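PDB 3CC1: putative alpha-N-acetylgalactosaminidase from Bacillus halodurans C-125, which probably hydrolyses terminal alpha-linked N-acetylgalactosamine from glycoconjugates, using a TIM-barrel domain followed by a C-terminal beta sandwich. Local coordinates for residues 168-173 with 179-184; 172-177 with 207-212; 382-387 with 427-432; 404-409 with 423-428. One frame throughout, in Å; residues are numbered along the deposited sequence.

Contact 1: residues 168-173 with 179-184; sequences SLFELY and DFVKVD. With IMD (imidazole), chain G.
Phe170 and Tyr173, one turn apart on helix 162-175, lean on Val181 of strand 180-184 while the two backbones stay well separated: the nearest CA pair is Tyr173 and Asp179, at 8.4 Å. No hydrogen bond crosses; the helix is bonded within itself (Tyr173 N to Leu169 O, 2.9 Å), the strand to its sheet neighbours. Val181 holds CG1 anti to its backbone N (chi1 176°), which leaves both methyls directed at the helix. CG2 takes the middle place, 3.9 Å from Phe170 CE1 and 4.1 Å from Tyr173 CD2, and CG1 lies 4.0 Å from CE1 of the same Phe170 ring. The two rings are themselves in contact, with Tyr173 CD2 4.0 Å above one face of Phe170. This is the helix-on-strand layer of a TIM barrel, the strand lying between parallel strands 109-115 and 214-216; Tyr173 also reaches Ile112 and Ile114, and Phe170 meets Ile202 of helix 196-208. With an alanine at Val181, CG1 and CG2 are gone, which would probably leave only CB near Phe170 and open a gap beside Tyr173. At the strand's C-terminal end, the side where TIM-barrel active sites lie, Asp184 OD2 bonds His113 and accepts a weak bond of 3.5 Å from N3 of an imidazole that probably comes from the crystallisation liquor.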
loop_
_atom_site.group_PDB
_atom_site.type_symbol
_atom_site.label_atom_id
_atom_site.label_comp_id
_atom_site.label_asym_id
_atom_site.label_seq_id
_atom_site.Cartn_x
_atom_site.Cartn_y
_atom_site.Cartn_z
ATOM N N SER A 168 0.293 -23.009 -39.267
ATOM C CA SER A 168 -0.952 -23.588 -39.791
ATOM C C SER A 168 -2.190 -22.860 -39.269
ATOM O O SER A 168 -3.180 -22.771 -39.963
ATOM C CB SER A 168 -1.056 -25.103 -39.494
ATOM O OG SER A 168 -1.542 -25.399 -38.179
ATOM N N LEU A 169 -2.132 -22.320 -38.048
ATOM C CA LEU A 169 -3.326 -21.613 -37.500
ATOM C C LEU A 169 -3.507 -20.295 -38.230
ATOM O O LEU A 169 -4.607 -19.924 -38.646
ATOM C CB LEU A 169 -3.172 -21.344 -35.993
ATOM C CG LEU A 169 -3.102 -22.534 -35.034
ATOM C CD1 LEU A 169 -3.204 -21.976 -33.622
ATOM C CD2 LEU A 169 -4.224 -23.544 -35.318
ATOM N N PHE A 170 -2.413 -19.574 -38.386
ATOM C CA PHE A 170 -2.464 -18.249 -39.022
ATOM C C PHE A 170 -2.718 -18.333 -40.534
ATOM O O PHE A 170 -3.370 -17.460 -41.095
ATOM C CB PHE A 170 -1.267 -17.399 -38.634
ATOM C CG PHE A 170 -1.381 -16.897 -37.211
ATOM C CD1 PHE A 170 -2.136 -15.766 -36.938
ATOM C CD2 PHE A 170 -0.872 -17.635 -36.151
ATOM C CE1 PHE A 170 -2.316 -15.331 -35.636
ATOM C CE2 PHE A 170 -1.054 -17.222 -34.829
ATOM C CZ PHE A 170 -1.781 -16.066 -34.571
ATOM N N GLU A 171 -2.320 -19.435 -41.156
ATOM C CA GLU A 171 -2.774 -19.725 -42.525
ATOM C C GLU A 171 -4.277 -19.898 -42.584
ATOM O O GLU A 171 -4.944 -19.363 -43.470
ATOM C CB GLU A 171 -2.099 -20.973 -43.077
ATOM C CG GLU A 171 -0.656 -20.757 -43.470
ATOM C CD GLU A 171 0.115 -22.084 -43.684
ATOM O OE1 GLU A 171 -0.548 -23.166 -43.801
ATOM O OE2 GLU A 171 1.386 -22.033 -43.721
ATOM N N LEU A 172 -4.828 -20.648 -41.640
ATOM C CA LEU A 172 -6.273 -20.829 -41.563
ATOM C C LEU A 172 -7.008 -19.491 -41.374
ATOM O O LEU A 172 -7.999 -19.185 -42.060
ATOM C CB LEU A 172 -6.629 -21.813 -40.442
ATOM C CG LEU A 172 -8.083 -22.247 -40.330
ATOM C CD1 LEU A 172 -8.619 -22.843 -41.673
ATOM C CD2 LEU A 172 -8.179 -23.248 -39.164
ATOM N N TYR A 173 -6.512 -18.685 -40.455
ATOM C CA TYR A 173 -7.131 -17.406 -40.152
ATOM C C TYR A 173 -7.023 -16.474 -41.371
ATOM O O TYR A 173 -7.952 -15.719 -41.663
ATOM C CB TYR A 173 -6.542 -16.771 -38.877
ATOM C CG TYR A 173 -6.615 -17.663 -37.656
ATOM C CD1 TYR A 173 -7.605 -18.620 -37.544
ATOM C CD2 TYR A 173 -5.683 -17.557 -36.630
ATOM C CE1 TYR A 173 -7.665 -19.470 -36.446
ATOM C CE2 TYR A 173 -5.717 -18.425 -35.519
ATOM C CZ TYR A 173 -6.712 -19.364 -35.428
ATOM O OH TYR A 173 -6.823 -20.203 -34.346
ATOM N N ASP A 179 -8.609 -10.220 -39.704
ATOM C CA ASP A 179 -7.768 -8.998 -39.728
ATOM C C ASP A 179 -7.060 -8.696 -38.418
ATOM O O ASP A 179 -6.122 -7.900 -38.377
ATOM C CB ASP A 179 -8.630 -7.779 -40.116
ATOM C CG ASP A 179 -9.408 -8.030 -41.370
ATOM O OD1 ASP A 179 -8.752 -8.345 -42.391
ATOM O OD2 ASP A 179 -10.658 -8.016 -41.323
ATOM N N PHE A 180 -7.536 -9.337 -37.360
ATOM C CA PHE A 180 -7.097 -9.094 -35.996
ATOM C C PHE A 180 -7.197 -10.401 -35.188
ATOM O O PHE A 180 -8.231 -11.078 -35.180
ATOM C CB PHE A 180 -7.988 -7.988 -35.417
ATOM C CG PHE A 180 -7.789 -7.678 -33.958
ATOM C CD1 PHE A 180 -8.457 -8.395 -32.973
ATOM C CD2 PHE A 180 -7.048 -6.596 -33.572
ATOM C CE1 PHE A 180 -8.312 -8.069 -31.610
ATOM C CE2 PHE A 180 -6.896 -6.275 -32.212
ATOM C CZ PHE A 180 -7.544 -7.012 -31.241
ATOM N N VAL A 181 -6.117 -10.736 -34.496
ATOM C CA VAL A 181 -6.076 -11.888 -33.571
ATOM C C VAL A 181 -5.516 -11.426 -32.198
ATOM O O VAL A 181 -4.414 -10.850 -32.121
ATOM C CB VAL A 181 -5.249 -13.061 -34.131
ATOM C CG1 VAL A 181 -5.167 -14.175 -33.097
ATOM C CG2 VAL A 181 -5.852 -13.606 -35.440
ATOM N N LYS A 182 -6.309 -11.620 -31.138
ATOM C CA LYS A 182 -5.841 -11.425 -29.767
ATOM C C LYS A 182 -5.596 -12.796 -29.143
ATOM O O LYS A 182 -6.464 -13.659 -29.184
ATOM C CB LYS A 182 -6.857 -10.652 -28.923
ATOM C CG LYS A 182 -6.394 -10.398 -27.465
ATOM C CD LYS A 182 -6.702 -8.996 -26.992
ATOM C CE LYS A 182 -6.102 -8.754 -25.559
ATOM N N VAL A 183 -4.409 -12.993 -28.576
ATOM C CA VAL A 183 -4.090 -14.262 -27.915
ATOM C C VAL A 183 -4.282 -14.066 -26.406
ATOM O O VAL A 183 -3.668 -13.184 -25.774
ATOM C CB VAL A 183 -2.674 -14.737 -28.254
ATOM C CG1 VAL A 183 -2.422 -16.171 -27.731
ATOM C CG2 VAL A 183 -2.422 -14.591 -29.774
ATOM N N ASP A 184 -5.183 -14.882 -25.851
ATOM C CA ASP A 184 -5.396 -14.969 -24.404
ATOM C C ASP A 184 -4.557 -16.101 -23.779
ATOM O O ASP A 184 -4.043 -17.000 -24.480
ATOM C CB ASP A 184 -6.899 -15.122 -24.131
ATOM C CG ASP A 184 -7.721 -13.851 -24.576
ATOM O OD1 ASP A 184 -7.251 -12.699 -24.363
ATOM O OD2 ASP A 184 -8.833 -13.975 -25.091
HETATM N N1 IMD G . -11.422 -13.360 -20.595
HETATM C C2 IMD G . -10.665 -13.696 -21.673
HETATM N N3 IMD G . -11.353 -13.357 -22.794
HETATM C C4 IMD G . -12.531 -12.829 -22.415
HETATM C C5 IMD G . -12.571 -12.822 -21.034
#

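Contact 2: residues 172-177 with 207-212; sequences LYAQWG and QACGRP
Arg211 runs its side chain along the last turn of helix 162-175, touching first Ala174 and then Gly177. Its chi1 of 175° and an extended chain as far as NE make a straight arm, whose CB rests 3.7 Å from Ala174 CB and whose CD lies 3.6 Å from Ala174 O. A turn at the end (chi4 81°) lays the guanidinium flat over the backbone of Gly177, whose CA sits 3.6 Å above the centre of the plane. Gly177, with positive phi, forms the Schellman motif that ends the helix; its N bonds Ala174 O at 3.0 Å. In this TIM barrel the last turn and cap of helix 162-175 thus meet the loop that follows helix 196-208, just before the chain enters strands 180-184 and 214-216. In the guanidinium plane, a water accepts from Arg211 NH1 (3.0 Å) and gives a weak bond to Ala174 O. The other nitrogens serve the next residues: NE bonds Val178 O, and NH2 forms a salt bridge with Asp179. A leucine in place of Arg211 is likely to leave the buried Asp179 without its charged partner and to uncover Gly177. Ala174 CB also packs on Cys209, 3.6 Å from its O. Cys209 chi1 (79°) sets SG between its own backbone N and carbonyl carbon, where it lies 4.0 Å from Ala174 CB and takes a weak bond from Arg211 N.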
loop_
_atom_site.group_PDB
_atom_site.type_symbol
_atom_site.label_atom_id
_atom_site.label_comp_id
_atom_site.label_asym_id
_atom_site.label_seq_id
_atom_site.Cartn_x
_atom_site.Cartn_y
_atom_site.Cartn_z
ATOM N N LEU A 172 -4.828 -20.648 -41.640
ATOM C CA LEU A 172 -6.273 -20.829 -41.563
ATOM C C LEU A 172 -7.008 -19.491 -41.374
ATOM O O LEU A 172 -7.999 -19.185 -42.060
ATOM C CB LEU A 172 -6.629 -21.813 -40.442
ATOM C CG LEU A 172 -8.083 -22.247 -40.330
ATOM C CD1 LEU A 172 -8.619 -22.843 -41.673
ATOM C CD2 LEU A 172 -8.179 -23.248 -39.164
ATOM N N TYR A 173 -6.512 -18.685 -40.455
ATOM C CA TYR A 173 -7.131 -17.406 -40.152
ATOM C C TYR A 173 -7.023 -16.474 -41.371
ATOM O O TYR A 173 -7.952 -15.719 -41.663
ATOM C CB TYR A 173 -6.542 -16.771 -38.877
ATOM C CG TYR A 173 -6.615 -17.663 -37.656
ATOM C CD1 TYR A 173 -7.605 -18.620 -37.544
ATOM C CD2 TYR A 173 -5.683 -17.557 -36.630
ATOM C CE1 TYR A 173 -7.665 -19.470 -36.446
ATOM C CE2 TYR A 173 -5.717 -18.425 -35.519
ATOM C CZ TYR A 173 -6.712 -19.364 -35.428
ATOM O OH TYR A 173 -6.823 -20.203 -34.346
ATOM N N ALA A 174 -5.896 -16.526 -42.079
ATOM C CA ALA A 174 -5.731 -15.733 -43.306
ATOM C C ALA A 174 -6.747 -16.175 -44.357
ATOM O O ALA A 174 -7.349 -15.347 -45.050
ATOM C CB ALA A 174 -4.313 -15.818 -43.851
ATOM N N GLN A 175 -6.929 -17.487 -44.441
ATOM C CA GLN A 175 -7.891 -18.100 -45.333
ATOM C C GLN A 175 -9.270 -17.533 -45.038
ATOM O O GLN A 175 -9.997 -17.136 -45.948
ATOM C CB GLN A 175 -7.900 -19.623 -45.123
ATOM C CG GLN A 175 -8.756 -20.393 -46.104
ATOM C CD GLN A 175 -8.857 -21.871 -45.762
ATOM O OE1 GLN A 175 -9.951 -22.403 -45.568
ATOM N NE2 GLN A 175 -7.714 -22.542 -45.703
ATOM N N TRP A 176 -9.585 -17.453 -43.748
ATOM C CA TRP A 176 -10.886 -16.958 -43.285
ATOM C C TRP A 176 -11.060 -15.434 -43.413
ATOM O O TRP A 176 -12.117 -14.900 -43.120
ATOM C CB TRP A 176 -11.156 -17.342 -41.833
ATOM C CG TRP A 176 -11.306 -18.777 -41.588
ATOM C CD1 TRP A 176 -11.618 -19.728 -42.494
ATOM C CD2 TRP A 176 -11.245 -19.431 -40.316
ATOM N NE1 TRP A 176 -11.699 -20.951 -41.878
ATOM C CE2 TRP A 176 -11.479 -20.792 -40.539
ATOM C CE3 TRP A 176 -11.002 -18.987 -39.015
ATOM C CZ2 TRP A 176 -11.464 -21.730 -39.510
ATOM C CZ3 TRP A 176 -10.991 -19.898 -38.006
ATOM C CH2 TRP A 176 -11.210 -21.268 -38.258
ATOM N N GLY A 177 -10.020 -14.734 -43.843
ATOM C CA GLY A 177 -10.094 -13.280 -43.958
ATOM C C GLY A 177 -10.069 -12.508 -42.646
ATOM O O GLY A 177 -10.611 -11.393 -42.559
ATOM N N GLN A 207 3.366 -13.338 -39.116
ATOM C CA GLN A 207 4.171 -12.612 -40.099
ATOM C C GLN A 207 4.308 -13.410 -41.393
ATOM O O GLN A 207 4.451 -12.843 -42.456
ATOM C CB GLN A 207 5.553 -12.247 -39.546
ATOM C CG GLN A 207 5.559 -10.939 -38.711
ATOM N N ALA A 208 4.229 -14.725 -41.309
ATOM C CA ALA A 208 4.422 -15.567 -42.486
ATOM C C ALA A 208 3.101 -15.948 -43.180
ATOM O O ALA A 208 3.114 -16.624 -44.197
ATOM C CB ALA A 208 5.177 -16.817 -42.111
ATOM N N CYS A 209 1.959 -15.523 -42.655
ATOM C CA CYS A 209 0.691 -16.114 -43.110
ATOM C C CYS A 209 0.153 -15.508 -44.409
ATOM O O CYS A 209 -0.885 -15.918 -44.918
ATOM C CB CYS A 209 -0.364 -15.992 -42.016
ATOM S SG CYS A 209 -1.079 -14.372 -41.928
ATOM N N GLY A 210 0.808 -14.479 -44.895
ATOM C CA GLY A 210 0.451 -13.915 -46.177
ATOM C C GLY A 210 -0.735 -12.975 -46.218
ATOM O O GLY A 210 -1.197 -12.610 -47.300
ATOM N N ARG A 211 -1.237 -12.585 -45.062
ATOM C CA ARG A 211 -2.335 -11.612 -45.004
ATOM C C ARG A 211 -2.065 -10.578 -43.921
ATOM O O ARG A 211 -1.762 -10.943 -42.800
ATOM C CB ARG A 211 -3.663 -12.314 -44.709
ATOM C CG ARG A 211 -4.808 -11.361 -44.519
ATOM C CD ARG A 211 -6.093 -12.052 -44.136
ATOM N NE ARG A 211 -7.164 -11.068 -44.039
ATOM C CZ ARG A 211 -7.838 -10.595 -45.092
ATOM N NH1 ARG A 211 -7.568 -11.048 -46.299
ATOM N NH2 ARG A 211 -8.785 -9.688 -44.956
ATOM N N PRO A 212 -2.187 -9.285 -44.241
ATOM C CA PRO A 212 -2.014 -8.288 -43.184
ATOM C C PRO A 212 -2.993 -8.525 -42.057
ATOM O O PRO A 212 -4.201 -8.677 -42.279
ATOM C CB PRO A 212 -2.318 -6.965 -43.882
ATOM C CG PRO A 212 -2.129 -7.262 -45.338
ATOM C CD PRO A 212 -2.523 -8.673 -45.532
HETATM O O HOH W 1 -5.992 -13.318 -47.478
#

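Contact 3: residues 382-387 with 427-432; sequences LQFRLD and LKLSPD
Phe384 and Leu429 point at each other from facing layers of the C-terminal beta sandwich, and their ends meet where Phe384 CZ lies 3.6 Å from Leu429 CD2. A chi1 of 152° swings the phenyl ring out from its strand and across toward Leu429, whose methyl approaches it obliquely. Leu386 lies alongside Leu429 but is oppositely directed, bringing its CD2 to 3.9 Å from the same Leu429 CD2, so one methyl serves both neighbours. Phe384 belongs to the small sheet 380-384/415-419, Leu429 to strand 424-431 of the larger sheet, and Phe415 and Leu397 pack beside them. Outside this seam, Arg385 grips Asp387 side-on in its guanidinium plane, NE 3.2 Å from OD2 and NH2 3.1 Å from OD1, and also bonds Ile264 of a second subunit. All three touching residues are buried and no hydrogen bond joins the two segments, which implies that the contact between them is apolar.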
loop_
_atom_site.group_PDB
_atom_site.type_symbol
_atom_site.label_atom_id
_atom_site.label_comp_id
_atom_site.label_asym_id
_atom_site.label_seq_id
_atom_site.Cartn_x
_atom_site.Cartn_y
_atom_site.Cartn_z
ATOM N N LEU A 382 -10.351 19.972 -7.655
ATOM C CA LEU A 382 -9.136 19.656 -8.405
ATOM C C LEU A 382 -8.469 20.919 -8.943
ATOM O O LEU A 382 -9.138 21.798 -9.434
ATOM C CB LEU A 382 -9.454 18.677 -9.534
ATOM C CG LEU A 382 -9.209 17.321 -8.860
ATOM C CD1 LEU A 382 -10.462 16.850 -8.146
ATOM C CD2 LEU A 382 -8.686 16.413 -9.831
ATOM N N GLN A 383 -7.147 20.979 -8.819
ATOM C CA GLN A 383 -6.367 22.132 -9.246
ATOM C C GLN A 383 -5.481 21.754 -10.419
ATOM O O GLN A 383 -5.092 20.603 -10.597
ATOM C CB GLN A 383 -5.407 22.624 -8.162
ATOM C CG GLN A 383 -5.933 22.773 -6.750
ATOM C CD GLN A 383 -6.492 24.154 -6.415
ATOM O OE1 GLN A 383 -6.054 25.201 -6.950
ATOM N NE2 GLN A 383 -7.464 24.166 -5.485
ATOM N N PHE A 384 -5.091 22.772 -11.155
ATOM C CA PHE A 384 -4.187 22.593 -12.239
ATOM C C PHE A 384 -3.495 23.907 -12.565
ATOM O O PHE A 384 -4.103 24.977 -12.474
ATOM C CB PHE A 384 -4.986 21.978 -13.416
ATOM C CG PHE A 384 -4.447 22.304 -14.720
ATOM C CD1 PHE A 384 -3.336 21.673 -15.173
ATOM C CD2 PHE A 384 -5.058 23.227 -15.494
ATOM C CE1 PHE A 384 -2.805 22.013 -16.377
ATOM C CE2 PHE A 384 -4.546 23.583 -16.686
ATOM C CZ PHE A 384 -3.406 22.990 -17.127
ATOM N N ARG A 385 -2.212 23.825 -12.909
ATOM C CA ARG A 385 -1.432 24.988 -13.386
ATOM C C ARG A 385 -0.709 24.651 -14.668
ATOM O O ARG A 385 -0.320 23.506 -14.928
ATOM C CB ARG A 385 -0.380 25.439 -12.351
ATOM C CG ARG A 385 -0.888 25.807 -10.984
ATOM C CD ARG A 385 0.316 26.174 -10.052
ATOM N NE ARG A 385 1.353 25.164 -10.144
ATOM C CZ ARG A 385 1.421 24.053 -9.414
ATOM N NH1 ARG A 385 0.535 23.811 -8.467
ATOM N NH2 ARG A 385 2.353 23.166 -9.676
ATOM N N LEU A 386 -0.539 25.665 -15.487
ATOM C CA LEU A 386 0.121 25.496 -16.786
ATOM C C LEU A 386 1.543 24.929 -16.677
ATOM O O LEU A 386 2.007 24.215 -17.560
ATOM C CB LEU A 386 0.102 26.817 -17.571
ATOM C CG LEU A 386 -1.297 27.246 -18.048
ATOM C CD1 LEU A 386 -1.300 28.670 -18.716
ATOM C CD2 LEU A 386 -1.924 26.203 -19.018
ATOM N N ASP A 387 2.240 25.253 -15.595
ATOM C CA ASP A 387 3.626 24.773 -15.400
ATOM C C ASP A 387 3.724 23.254 -15.293
ATOM O O ASP A 387 4.775 22.689 -15.472
ATOM C CB ASP A 387 4.337 25.468 -14.210
ATOM C CG ASP A 387 3.538 25.419 -12.890
ATOM O OD1 ASP A 387 3.361 24.323 -12.327
ATOM O OD2 ASP A 387 3.112 26.494 -12.419
ATOM N N LEU A 427 -10.185 18.567 -20.331
ATOM C CA LEU A 427 -9.967 19.926 -20.805
ATOM C C LEU A 427 -9.123 19.938 -22.068
ATOM O O LEU A 427 -8.193 19.131 -22.233
ATOM C CB LEU A 427 -9.268 20.785 -19.744
ATOM C CG LEU A 427 -9.859 20.867 -18.331
ATOM C CD1 LEU A 427 -8.836 21.361 -17.352
ATOM C CD2 LEU A 427 -11.063 21.796 -18.328
ATOM N N LYS A 428 -9.497 20.840 -22.967
ATOM C CA LYS A 428 -8.611 21.264 -24.060
ATOM C C LYS A 428 -8.046 22.619 -23.728
ATOM O O LYS A 428 -8.782 23.536 -23.363
ATOM C CB LYS A 428 -9.347 21.339 -25.395
ATOM C CG LYS A 428 -8.451 21.786 -26.564
ATOM C CD LYS A 428 -9.088 21.562 -27.913
ATOM C CE LYS A 428 -10.027 22.662 -28.338
ATOM N NZ LYS A 428 -10.652 22.320 -29.673
ATOM N N LEU A 429 -6.730 22.738 -23.864
ATOM C CA LEU A 429 -6.034 23.976 -23.637
ATOM C C LEU A 429 -5.592 24.483 -24.982
ATOM O O LEU A 429 -4.734 23.861 -25.615
ATOM C CB LEU A 429 -4.793 23.752 -22.766
ATOM C CG LEU A 429 -4.915 23.438 -21.281
ATOM C CD1 LEU A 429 -5.854 22.310 -21.054
ATOM C CD2 LEU A 429 -3.571 23.118 -20.683
ATOM N N SER A 430 -6.175 25.575 -25.457
ATOM C CA SER A 430 -5.688 26.136 -26.714
ATOM C C SER A 430 -5.042 27.488 -26.517
ATOM O O SER A 430 -5.273 28.155 -25.519
ATOM C CB SER A 430 -6.770 26.157 -27.829
ATOM O OG SER A 430 -8.005 26.651 -27.381
ATOM N N PRO A 431 -4.199 27.882 -27.468
ATOM C CA PRO A 431 -3.529 29.138 -27.366
ATOM C C PRO A 431 -4.505 30.289 -27.221
ATOM O O PRO A 431 -5.586 30.301 -27.815
ATOM C CB PRO A 431 -2.737 29.250 -28.669
ATOM C CG PRO A 431 -3.015 28.047 -29.464
ATOM C CD PRO A 431 -3.953 27.176 -28.733
ATOM N N ASP A 432 -4.127 31.226 -26.380
ATOM C CA ASP A 432 -4.938 32.381 -26.132
ATOM C C ASP A 432 -5.023 33.168 -27.422
ATOM O O ASP A 432 -4.012 33.469 -28.059
ATOM C CB ASP A 432 -4.293 33.261 -25.090
ATOM C CG ASP A 432 -5.214 34.324 -24.595
ATOM O OD1 ASP A 432 -6.409 34.009 -24.370
ATOM O OD2 ASP A 432 -4.706 35.456 -24.383
#

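Contact 4: residues 404-409 with 423-428; sequences SFLQSL and QSMMLK
Leu406 sends its side chain from the edge strand 404-409 toward Met425 and Leu427, crossing over the intervening strand 395-399; the CA atoms of Leu406 and Leu427 are still 9.0 Å apart. From CB, which points at the other segment, the chain turns so that CG is anti to the carbonyl carbon (chi1 -66°). It then branches at CG, and CD1 is the atom that touches. That methyl meets the selenomethionine Met425 tip to tip, at 3.8 Å from its CE, which bends at chi2 and chi3 (90° and 91°) bring round to face it. CD1 also adjoins Leu427 CD2, but the modelled separation is too short to be reliable. Leu406 and Gln407 both face Leu397 in a classic beta bulge. Around them the six-stranded antiparallel sheet packs on the second sheet through Met425 on Ile417 and Leu427 on Phe415, while Ser424 OG bonds Thr303 and Asn306 of helix 298-310.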
loop_
_atom_site.group_PDB
_atom_site.type_symbol
_atom_site.label_atom_id
_atom_site.label_comp_id
_atom_site.label_asym_id
_atom_site.label_seq_id
_atom_site.Cartn_x
_atom_site.Cartn_y
_atom_site.Cartn_z
ATOM N N SER A 404 -17.660 23.153 -24.673
ATOM C CA SER A 404 -17.922 24.523 -24.265
ATOM C C SER A 404 -16.720 25.174 -23.586
ATOM O O SER A 404 -15.831 24.519 -23.030
ATOM C CB SER A 404 -19.159 24.589 -23.366
ATOM O OG SER A 404 -18.893 23.996 -22.110
ATOM N N PHE A 405 -16.692 26.475 -23.719
ATOM C CA PHE A 405 -15.641 27.313 -23.134
ATOM C C PHE A 405 -15.838 27.385 -21.642
ATOM O O PHE A 405 -16.942 27.573 -21.173
ATOM C CB PHE A 405 -15.700 28.724 -23.730
ATOM C CG PHE A 405 -14.696 29.690 -23.163
ATOM C CD1 PHE A 405 -13.350 29.560 -23.451
ATOM C CD2 PHE A 405 -15.117 30.764 -22.386
ATOM C CE1 PHE A 405 -12.428 30.468 -22.953
ATOM C CE2 PHE A 405 -14.200 31.673 -21.877
ATOM C CZ PHE A 405 -12.841 31.503 -22.162
ATOM N N LEU A 406 -14.740 27.283 -20.923
ATOM C CA LEU A 406 -14.734 27.438 -19.473
ATOM C C LEU A 406 -14.199 28.808 -19.094
ATOM O O LEU A 406 -14.937 29.650 -18.591
ATOM C CB LEU A 406 -13.853 26.350 -18.841
ATOM C CG LEU A 406 -14.388 24.927 -18.999
ATOM C CD1 LEU A 406 -13.337 23.886 -18.715
ATOM C CD2 LEU A 406 -15.566 24.729 -18.107
ATOM N N GLN A 407 -12.909 29.020 -19.339
ATOM C CA GLN A 407 -12.234 30.284 -18.997
ATOM C C GLN A 407 -10.855 30.338 -19.579
ATOM O O GLN A 407 -10.342 29.351 -20.107
ATOM C CB GLN A 407 -12.033 30.393 -17.500
ATOM C CG GLN A 407 -11.134 29.290 -16.975
ATOM C CD GLN A 407 -10.820 29.410 -15.476
ATOM O OE1 GLN A 407 -11.590 28.948 -14.647
ATOM N NE2 GLN A 407 -9.665 29.983 -15.143
ATOM N N SER A 408 -10.218 31.492 -19.426
ATOM C CA SER A 408 -8.828 31.607 -19.804
ATOM C C SER A 408 -8.006 31.301 -18.556
ATOM O O SER A 408 -8.549 31.286 -17.441
ATOM C CB SER A 408 -8.555 32.996 -20.372
ATOM O OG SER A 408 -8.434 33.912 -19.312
ATOM N N LEU A 409 -6.739 30.946 -18.734
ATOM C CA LEU A 409 -5.884 30.623 -17.615
ATOM C C LEU A 409 -4.493 31.098 -17.953
ATOM O O LEU A 409 -3.964 30.738 -19.003
ATOM C CB LEU A 409 -5.890 29.102 -17.352
ATOM C CG LEU A 409 -5.074 28.662 -16.135
ATOM C CD1 LEU A 409 -5.767 29.134 -14.822
ATOM C CD2 LEU A 409 -4.851 27.100 -16.179
ATOM N N GLN A 423 -16.269 11.786 -10.510
ATOM C CA GLN A 423 -16.437 12.642 -11.663
ATOM C C GLN A 423 -15.092 13.160 -12.144
ATOM O O GLN A 423 -14.149 13.396 -11.384
ATOM C CB GLN A 423 -17.390 13.795 -11.339
ATOM C CG GLN A 423 -17.715 14.667 -12.542
ATOM C CD GLN A 423 -18.680 15.779 -12.256
ATOM O OE1 GLN A 423 -18.562 16.473 -11.274
ATOM N NE2 GLN A 423 -19.655 15.958 -13.140
ATOM N N SER A 424 -15.018 13.392 -13.442
ATOM C CA SER A 424 -13.809 13.874 -14.042
ATOM C C SER A 424 -14.135 14.999 -15.040
ATOM O O SER A 424 -15.287 15.271 -15.364
ATOM C CB SER A 424 -13.050 12.768 -14.754
ATOM O OG SER A 424 -13.845 12.181 -15.770
HETATM N N MSE A 425 -13.086 15.651 -15.497
HETATM C CA MSE A 425 -13.224 16.641 -16.540
HETATM C C MSE A 425 -12.093 16.527 -17.522
HETATM O O MSE A 425 -10.905 16.514 -17.134
HETATM C CB MSE A 425 -13.195 18.014 -15.915
HETATM C CG MSE A 425 -12.841 19.025 -16.980
HETATM SE SE MSE A 425 -14.498 19.643 -17.810
HETATM C CE MSE A 425 -14.328 20.966 -16.410
HETATM N N MSE A 426 -12.441 16.491 -18.807
HETATM C CA MSE A 426 -11.443 16.544 -19.865
HETATM C C MSE A 426 -11.365 17.954 -20.462
HETATM O O MSE A 426 -12.357 18.488 -20.975
HETATM C CB MSE A 426 -11.751 15.500 -20.939
HETATM C CG MSE A 426 -10.762 15.488 -22.078
HETATM SE SE MSE A 426 -9.051 14.762 -21.583
HETATM C CE MSE A 426 -9.368 12.857 -21.930
ATOM N N LEU A 427 -10.185 18.567 -20.331
ATOM C CA LEU A 427 -9.967 19.926 -20.805
ATOM C C LEU A 427 -9.123 19.938 -22.068
ATOM O O LEU A 427 -8.193 19.131 -22.233
ATOM C CB LEU A 427 -9.268 20.785 -19.744
ATOM C CG LEU A 427 -9.859 20.867 -18.331
ATOM C CD1 LEU A 427 -8.836 21.361 -17.352
ATOM C CD2 LEU A 427 -11.063 21.796 -18.328
ATOM N N LYS A 428 -9.497 20.840 -22.967
ATOM C CA LYS A 428 -8.611 21.264 -24.060
ATOM C C LYS A 428 -8.046 22.619 -23.728
ATOM O O LYS A 428 -8.782 23.536 -23.363
ATOM C CB LYS A 428 -9.347 21.339 -25.395
ATOM C CG LYS A 428 -8.451 21.786 -26.564
ATOM C CD LYS A 428 -9.088 21.562 -27.913
ATOM C CE LYS A 428 -10.027 22.662 -28.338
ATOM N NZ LYS A 428 -10.652 22.320 -29.673
#

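The four contacts form two pairs, one in each domain. Contacts 1 and 2, with centres about 7 Å apart, share helix 162-175 and residues Leu172 and Tyr173; they also touch where Phe170 O packs 3.5 Å from Cys209 CB, and through the bridge between Asp179 and Arg211. Contacts 3 and 4, with centres about 8 Å apart, share strand 424-431, and Leu409 CD2 touches Phe384 CE2 at 3.6 Å. Along the chain the barrel pair closes before the sandwich pair opens. Their centres lie about 43 to 46 Å apart on opposite sides of the chain's centre. Each pair thus lies within its own domain; none joins a barrel segment to a sandwich segment, though Ser424 of contact 4 bonds helix 298-310.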